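Local coordinates for protein manganese-dependent inorganic pyrophosphatase (Methanocaldococcus jannaschii, PDB 2EB0) that catalyses the manganese-dependent hydrolysis of inorganic diphosphate to two phosphates, as a family II (DHH) pyrophosphatase with two metal ions per subunit, at residues V5-K8 with N9-D13; V106-T109 with A110-I113; S146-V149 with L150-S153. One frame throughout, in Å; residues are numbered along the deposited sequence.

Contact 1 of 3, residues V5-K8 with N9-D13; sequences VGHK and NPDTD. With MN (manganese (II) ion), chain F; MN (manganese (II) ion), chain E.
His7 and Asp11 share one manganese ion: His7 NE2 binds it at 2.4 Å and Asp11 OD2 at 2.3 Å, with Asp66 as the third protein ligand. The imidazole and carboxylate planes stand 72° apart, and OD2 lies at the ring edge, 3.7 Å from His7 NE2. Two residues on, in the first turn of helix 12-25, Asp13 OD1 grips the second manganese ion at 2.1 Å, a site completed by Asp66, His88 and Asp147. These ligands belong to the HxxxDxD sequence that joins strand 2-5 to the helix, the N-terminal metal-binding motif of family II pyrophosphatases.

Hydrogen bonding fixes the ligands from behind. With CG between the backbone N and carbonyl carbon (chi1 57°), the His7 ring turns back toward the following peptide, and ND1 donates to Lys8 O at 2.8 Å, from well above the carbonyl plane, while NE2 faces the metal. Asp11 is the N-cap of helix 12-25, its OD1 accepting from Ser14 N, so one carboxylate serves both metal and helix. Lys8, extended, reaches Asp75 in a salt bridge.

Packing is slight: Asn9 O approaches the imidazole edge, 3.5 Å from His7 CE1, while Pro10 CD rests 3.6 Å from His7 O.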
loop_
_atom_site.group_PDB
_atom_site.type_symbol
_atom_site.label_atom_id
_atom_site.label_comp_id
_atom_site.label_asym_id
_atom_site.label_seq_id
_atom_site.Cartn_x
_atom_site.Cartn_y
_atom_site.Cartn_z
ATOM N N VAL B 5 -6.264 -14.669 -5.528
ATOM C CA VAL B 5 -7.474 -14.867 -4.737
ATOM C C VAL B 5 -8.117 -13.597 -4.207
ATOM O O VAL B 5 -7.435 -12.632 -3.861
ATOM C CB VAL B 5 -7.212 -15.771 -3.511
ATOM C CG1 VAL B 5 -8.506 -16.443 -3.091
ATOM C CG2 VAL B 5 -6.148 -16.801 -3.825
ATOM N N GLY B 6 -9.443 -13.620 -4.151
ATOM C CA GLY B 6 -10.199 -12.499 -3.634
ATOM C C GLY B 6 -10.443 -12.743 -2.156
ATOM O O GLY B 6 -9.853 -13.648 -1.567
ATOM N N HIS B 7 -11.327 -11.962 -1.557
ATOM C CA HIS B 7 -11.609 -12.081 -0.134
ATOM C C HIS B 7 -12.739 -13.043 0.239
ATOM O O HIS B 7 -13.502 -13.511 -0.616
ATOM C CB HIS B 7 -11.927 -10.696 0.422
ATOM C CG HIS B 7 -13.065 -10.013 -0.273
ATOM N ND1 HIS B 7 -14.350 -10.518 -0.276
ATOM C CD2 HIS B 7 -13.112 -8.864 -0.990
ATOM C CE1 HIS B 7 -15.136 -9.709 -0.963
ATOM N NE2 HIS B 7 -14.410 -8.697 -1.406
ATOM N N LYS B 8 -12.830 -13.336 1.532
ATOM C CA LYS B 8 -13.878 -14.206 2.043
ATOM C C LYS B 8 -15.222 -13.566 1.686
ATOM O O LYS B 8 -15.307 -12.344 1.550
ATOM C CB LYS B 8 -13.727 -14.355 3.553
ATOM C CG LYS B 8 -12.498 -15.159 3.945
ATOM C CD LYS B 8 -12.318 -15.180 5.447
ATOM C CE LYS B 8 -11.214 -16.139 5.864
ATOM N NZ LYS B 8 -10.991 -16.112 7.341
ATOM N N ASN B 9 -16.261 -14.388 1.540
ATOM C CA ASN B 9 -17.587 -13.905 1.150
ATOM C C ASN B 9 -17.404 -13.091 -0.128
ATOM O O ASN B 9 -17.778 -11.921 -0.202
ATOM C CB ASN B 9 -18.212 -13.032 2.245
ATOM C CG ASN B 9 -18.499 -13.811 3.518
ATOM O OD1 ASN B 9 -18.816 -15.001 3.475
ATOM N ND2 ASN B 9 -18.408 -13.138 4.657
ATOM N N PRO B 10 -16.827 -13.720 -1.159
ATOM C CA PRO B 10 -16.553 -13.108 -2.461
ATOM C C PRO B 10 -17.721 -12.467 -3.202
ATOM O O PRO B 10 -18.826 -13.004 -3.245
ATOM C CB PRO B 10 -15.950 -14.263 -3.256
ATOM C CG PRO B 10 -16.690 -15.449 -2.713
ATOM C CD PRO B 10 -16.635 -15.181 -1.226
ATOM N N ASP B 11 -17.472 -11.294 -3.767
ATOM C CA ASP B 11 -18.484 -10.628 -4.570
ATOM C C ASP B 11 -17.968 -10.766 -5.996
ATOM O O ASP B 11 -16.901 -11.349 -6.220
ATOM C CB ASP B 11 -18.627 -9.156 -4.201
ATOM C CG ASP B 11 -17.301 -8.451 -4.113
ATOM O OD1 ASP B 11 -16.331 -8.904 -4.758
ATOM O OD2 ASP B 11 -17.235 -7.429 -3.399
ATOM N N THR B 12 -18.714 -10.230 -6.951
ATOM C CA THR B 12 -18.330 -10.322 -8.347
ATOM C C THR B 12 -16.965 -9.726 -8.657
ATOM O O THR B 12 -16.232 -10.283 -9.472
ATOM C CB THR B 12 -19.383 -9.659 -9.238
ATOM O OG1 THR B 12 -20.604 -10.392 -9.127
ATOM C CG2 THR B 12 -18.926 -9.640 -10.700
ATOM N N ASP B 13 -16.627 -8.604 -8.023
ATOM C CA ASP B 13 -15.329 -7.972 -8.274
ATOM C C ASP B 13 -14.222 -8.950 -7.898
ATOM O O ASP B 13 -13.307 -9.179 -8.675
ATOM C CB ASP B 13 -15.164 -6.678 -7.458
ATOM C CG ASP B 13 -13.952 -5.857 -7.899
ATOM O OD1 ASP B 13 -13.455 -5.042 -7.100
ATOM O OD2 ASP B 13 -13.490 -6.009 -9.046
HETATM MN MN MN F . -15.037 -7.048 -3.022
HETATM MN MN MN E . -14.132 -4.550 -5.126
#

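Contact 2 of 3, residues V106-T109 with A110-I113; sequences VGST and ATVI
Ser108 OG donates a hydrogen bond to Thr111 OG1 at 3.0 Å, linking the N-cap residue of helix 109-118 to a side chain in its first turn. This helix start follows strand 100-103, the end strand of the parallel sheet in the DHH domain, and lies beside the dinuclear manganese site. Ser108 OG is held between its own backbone N and carbonyl carbon (chi1 75°), which turns the hydroxyl over the opening turn of the helix. Thr111 OG1 has a second partner in Asp160 OD1, so the hydroxyl ties the helix start to helix 158-171.

Among the backbone bonds, Ile113 N to Thr109 O is the regular helical one, 3.1 Å long with an N-H...O angle of 162° and the donor in the carbonyl plane. Thr111 N to Ser108 O, also 3.1 Å, is bent to 124° and weak. At the first amides of the helix, Asp13 accepts from Thr109 N through OD1 and from Ala110 N through OD2, and Thr109 OG1 bonds to Asp66 OD2; the helix start thus forms a second shell behind two manganese ligands.

Outward from these polar groups, Ala110 CB lies 3.5 Å from Ser108 OG. On another side of the turn, Val106 folds back over the helix, its CB bond directed toward residues 110-113, and the two valines cross obliquely. The CG2 methyl of Val106 does most of the touching: it lies 4.0 Å from Thr111 CB and meets Val112 CG2 at 3.7 Å.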
loop_
_atom_site.group_PDB
_atom_site.type_symbol
_atom_site.label_atom_id
_atom_site.label_comp_id
_atom_site.label_asym_id
_atom_site.label_seq_id
_atom_site.Cartn_x
_atom_site.Cartn_y
_atom_site.Cartn_z
ATOM N N VAL B 106 -10.488 3.645 -6.871
ATOM C CA VAL B 106 -11.550 3.689 -7.876
ATOM C C VAL B 106 -12.733 2.809 -7.467
ATOM O O VAL B 106 -12.771 2.279 -6.357
ATOM C CB VAL B 106 -11.059 3.233 -9.268
ATOM C CG1 VAL B 106 -10.184 4.304 -9.884
ATOM C CG2 VAL B 106 -10.292 1.921 -9.151
ATOM N N GLY B 107 -13.692 2.650 -8.374
ATOM C CA GLY B 107 -14.874 1.868 -8.068
ATOM C C GLY B 107 -14.677 0.373 -7.900
ATOM O O GLY B 107 -15.451 -0.273 -7.195
ATOM N N SER B 108 -13.657 -0.191 -8.536
ATOM C CA SER B 108 -13.448 -1.624 -8.422
ATOM C C SER B 108 -12.059 -2.060 -8.811
ATOM O O SER B 108 -11.340 -1.345 -9.517
ATOM C CB SER B 108 -14.437 -2.378 -9.312
ATOM O OG SER B 108 -14.056 -2.271 -10.676
ATOM N N THR B 109 -11.698 -3.258 -8.361
ATOM C CA THR B 109 -10.400 -3.824 -8.684
ATOM C C THR B 109 -10.357 -4.070 -10.195
ATOM O O THR B 109 -9.300 -3.957 -10.828
ATOM C CB THR B 109 -10.182 -5.148 -7.936
ATOM O OG1 THR B 109 -10.291 -4.915 -6.522
ATOM C CG2 THR B 109 -8.809 -5.722 -8.257
ATOM N N ALA B 110 -11.517 -4.388 -10.767
ATOM C CA ALA B 110 -11.627 -4.647 -12.198
ATOM C C ALA B 110 -11.207 -3.413 -13.002
ATOM O O ALA B 110 -10.542 -3.534 -14.032
ATOM C CB ALA B 110 -13.063 -5.052 -12.545
ATOM N N THR B 111 -11.596 -2.231 -12.527
ATOM C CA THR B 111 -11.242 -0.977 -13.177
ATOM C C THR B 111 -9.725 -0.829 -13.257
ATOM O O THR B 111 -9.184 -0.468 -14.301
ATOM C CB THR B 111 -11.811 0.233 -12.404
ATOM O OG1 THR B 111 -13.233 0.131 -12.355
ATOM C CG2 THR B 111 -11.441 1.552 -13.091
ATOM N N VAL B 112 -9.043 -1.107 -12.149
ATOM C CA VAL B 112 -7.589 -1.017 -12.093
ATOM C C VAL B 112 -6.930 -1.923 -13.138
ATOM O O VAL B 112 -5.998 -1.522 -13.836
ATOM C CB VAL B 112 -7.059 -1.454 -10.718
ATOM C CG1 VAL B 112 -5.537 -1.348 -10.692
ATOM C CG2 VAL B 112 -7.677 -0.612 -9.634
ATOM N N ILE B 113 -7.409 -3.159 -13.213
ATOM C CA ILE B 113 -6.869 -4.137 -14.145
ATOM C C ILE B 113 -7.110 -3.744 -15.595
ATOM O O ILE B 113 -6.219 -3.872 -16.438
ATOM C CB ILE B 113 -7.478 -5.530 -13.876
ATOM C CG1 ILE B 113 -7.064 -6.004 -12.483
ATOM C CG2 ILE B 113 -7.010 -6.532 -14.934
ATOM C CD1 ILE B 113 -7.685 -7.324 -12.072
#

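Contact 3 of 3, residues S146-V149 with L150-S153; sequences SDTV and LFKS. With MN (manganese (II) ion), chain E.
Thr148, the residue after the metal ligand Asp147 and at the close of helix 134-148, meets Phe151 through a side-chain hydrogen bond. Before it in sequence, Ser146 turns away from the following loop, and its OG is bonded to Glu38. Asp147 likewise points away from residues 150-153, sending OD2 to a manganese ion at 2.4 Å. Asp13, Asp66 and His88 complete that site, so the last helical turn has one side on the metal centre and the other on the loop.

At Thr148, chi1 of 60° sets OG1 between the backbone N and the carbonyl carbon, where it accepts from Phe151 N at 2.9 Å and 155°. The same hydroxyl is bonded to Ile144 O, one turn back in the helix, and it approaches the Phe151 ring obliquely, 3.6 Å from CD2. A valine here would probably leave Phe151 N without its acceptor and Ile144 O without its hydroxyl partner, and so disturb the fold of the loop. The helix ends in a Schellman motif with Val149, of positive phi, as its C-prime residue: Leu150 N bonds to Ile145 O and Val149 N to Ser146 O. Beside it the carbonyl of Thr148 is doubly used: Ser153 N reaches it at 2.9 Å, nearly straight and tilted 19° from the carbonyl plane, whereas the bond from Lys152 N is weak.

Beyond Val149 the chain wraps back over the helix end. Val149 O takes a bond from Lys152 N at 3.2 Å, the donor standing well above the carbonyl plane, and the aliphatic part of Lys152 lies alongside, with CG 3.1 Å from that oxygen. Val149 and Lys152 both also pack on Leu184 of helix 176-188.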
loop_
_atom_site.group_PDB
_atom_site.type_symbol
_atom_site.label_atom_id
_atom_site.label_comp_id
_atom_site.label_asym_id
_atom_site.label_seq_id
_atom_site.Cartn_x
_atom_site.Cartn_y
_atom_site.Cartn_z
ATOM N N SER B 146 -21.092 -3.945 -10.804
ATOM C CA SER B 146 -21.443 -4.486 -9.507
ATOM C C SER B 146 -20.885 -3.657 -8.371
ATOM O O SER B 146 -21.607 -3.272 -7.458
ATOM C CB SER B 146 -20.928 -5.919 -9.379
ATOM O OG SER B 146 -21.067 -6.364 -8.040
ATOM N N ASP B 147 -19.592 -3.375 -8.437
ATOM C CA ASP B 147 -18.937 -2.616 -7.384
ATOM C C ASP B 147 -19.409 -1.170 -7.234
ATOM O O ASP B 147 -19.467 -0.643 -6.124
ATOM C CB ASP B 147 -17.431 -2.662 -7.601
ATOM C CG ASP B 147 -16.719 -3.399 -6.495
ATOM O OD1 ASP B 147 -17.255 -4.423 -6.017
ATOM O OD2 ASP B 147 -15.622 -2.962 -6.105
ATOM N N THR B 148 -19.748 -0.533 -8.346
ATOM C CA THR B 148 -20.201 0.842 -8.295
ATOM C C THR B 148 -21.715 0.921 -8.156
ATOM O O THR B 148 -22.264 2.002 -7.976
ATOM C CB THR B 148 -19.775 1.619 -9.559
ATOM O OG1 THR B 148 -20.341 1.006 -10.730
ATOM C CG2 THR B 148 -18.270 1.631 -9.668
ATOM N N VAL B 149 -22.385 -0.226 -8.203
ATOM C CA VAL B 149 -23.840 -0.253 -8.116
ATOM C C VAL B 149 -24.360 0.598 -9.277
ATOM O O VAL B 149 -25.138 1.542 -9.092
ATOM C CB VAL B 149 -24.353 0.343 -6.787
ATOM C CG1 VAL B 149 -25.844 0.065 -6.642
ATOM C CG2 VAL B 149 -23.565 -0.235 -5.613
ATOM N N LEU B 150 -23.907 0.249 -10.473
ATOM C CA LEU B 150 -24.278 0.950 -11.692
ATOM C C LEU B 150 -23.919 2.431 -11.611
ATOM O O LEU B 150 -24.740 3.303 -11.892
ATOM C CB LEU B 150 -25.772 0.787 -11.981
ATOM C CG LEU B 150 -26.148 0.459 -13.433
ATOM C CD1 LEU B 150 -27.579 0.901 -13.687
ATOM C CD2 LEU B 150 -25.225 1.160 -14.406
ATOM N N PHE B 151 -22.686 2.702 -11.201
ATOM C CA PHE B 151 -22.171 4.061 -11.107
ATOM C C PHE B 151 -22.944 4.977 -10.159
ATOM O O PHE B 151 -22.878 6.197 -10.283
ATOM C CB PHE B 151 -22.131 4.679 -12.503
ATOM C CG PHE B 151 -21.628 3.735 -13.558
ATOM C CD1 PHE B 151 -22.469 3.299 -14.576
ATOM C CD2 PHE B 151 -20.314 3.273 -13.526
ATOM C CE1 PHE B 151 -22.006 2.411 -15.550
ATOM C CE2 PHE B 151 -19.840 2.392 -14.486
ATOM C CZ PHE B 151 -20.688 1.957 -15.504
ATOM N N LYS B 152 -23.663 4.392 -9.206
ATOM C CA LYS B 152 -24.423 5.187 -8.253
ATOM C C LYS B 152 -23.590 5.471 -7.011
ATOM O O LYS B 152 -23.721 6.522 -6.387
ATOM C CB LYS B 152 -25.711 4.458 -7.870
ATOM C CG LYS B 152 -26.636 4.233 -9.049
ATOM C CD LYS B 152 -27.923 3.549 -8.639
ATOM C CE LYS B 152 -28.880 3.503 -9.816
ATOM N NZ LYS B 152 -30.231 3.007 -9.439
ATOM N N SER B 153 -22.723 4.531 -6.657
ATOM C CA SER B 153 -21.872 4.689 -5.484
ATOM C C SER B 153 -20.864 5.825 -5.644
ATOM O O SER B 153 -20.382 6.094 -6.745
ATOM C CB SER B 153 -21.125 3.389 -5.204
ATOM O OG SER B 153 -20.138 3.595 -4.217
HETATM MN MN MN E . -14.132 -4.550 -5.126
#

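Following the chain, contact 1 comes first, at the turn from strand 2-5 into helix 12-25; contact 2 closes the turn from strand 100-103 into helix 109-118; contact 3 folds the loop back on the end of helix 134-148. The three are in series, none nested or crossing, yet they converge on the manganese centre. The Asp13 carboxylate bridges contact 1 to the helix start of contact 2, and binds the same ion as Asp147 of contact 3. Gly107 and Ser108 in turn pack against Asp147. Two helix starts and one helix end, far apart in sequence, are thereby brought together around one metal pair.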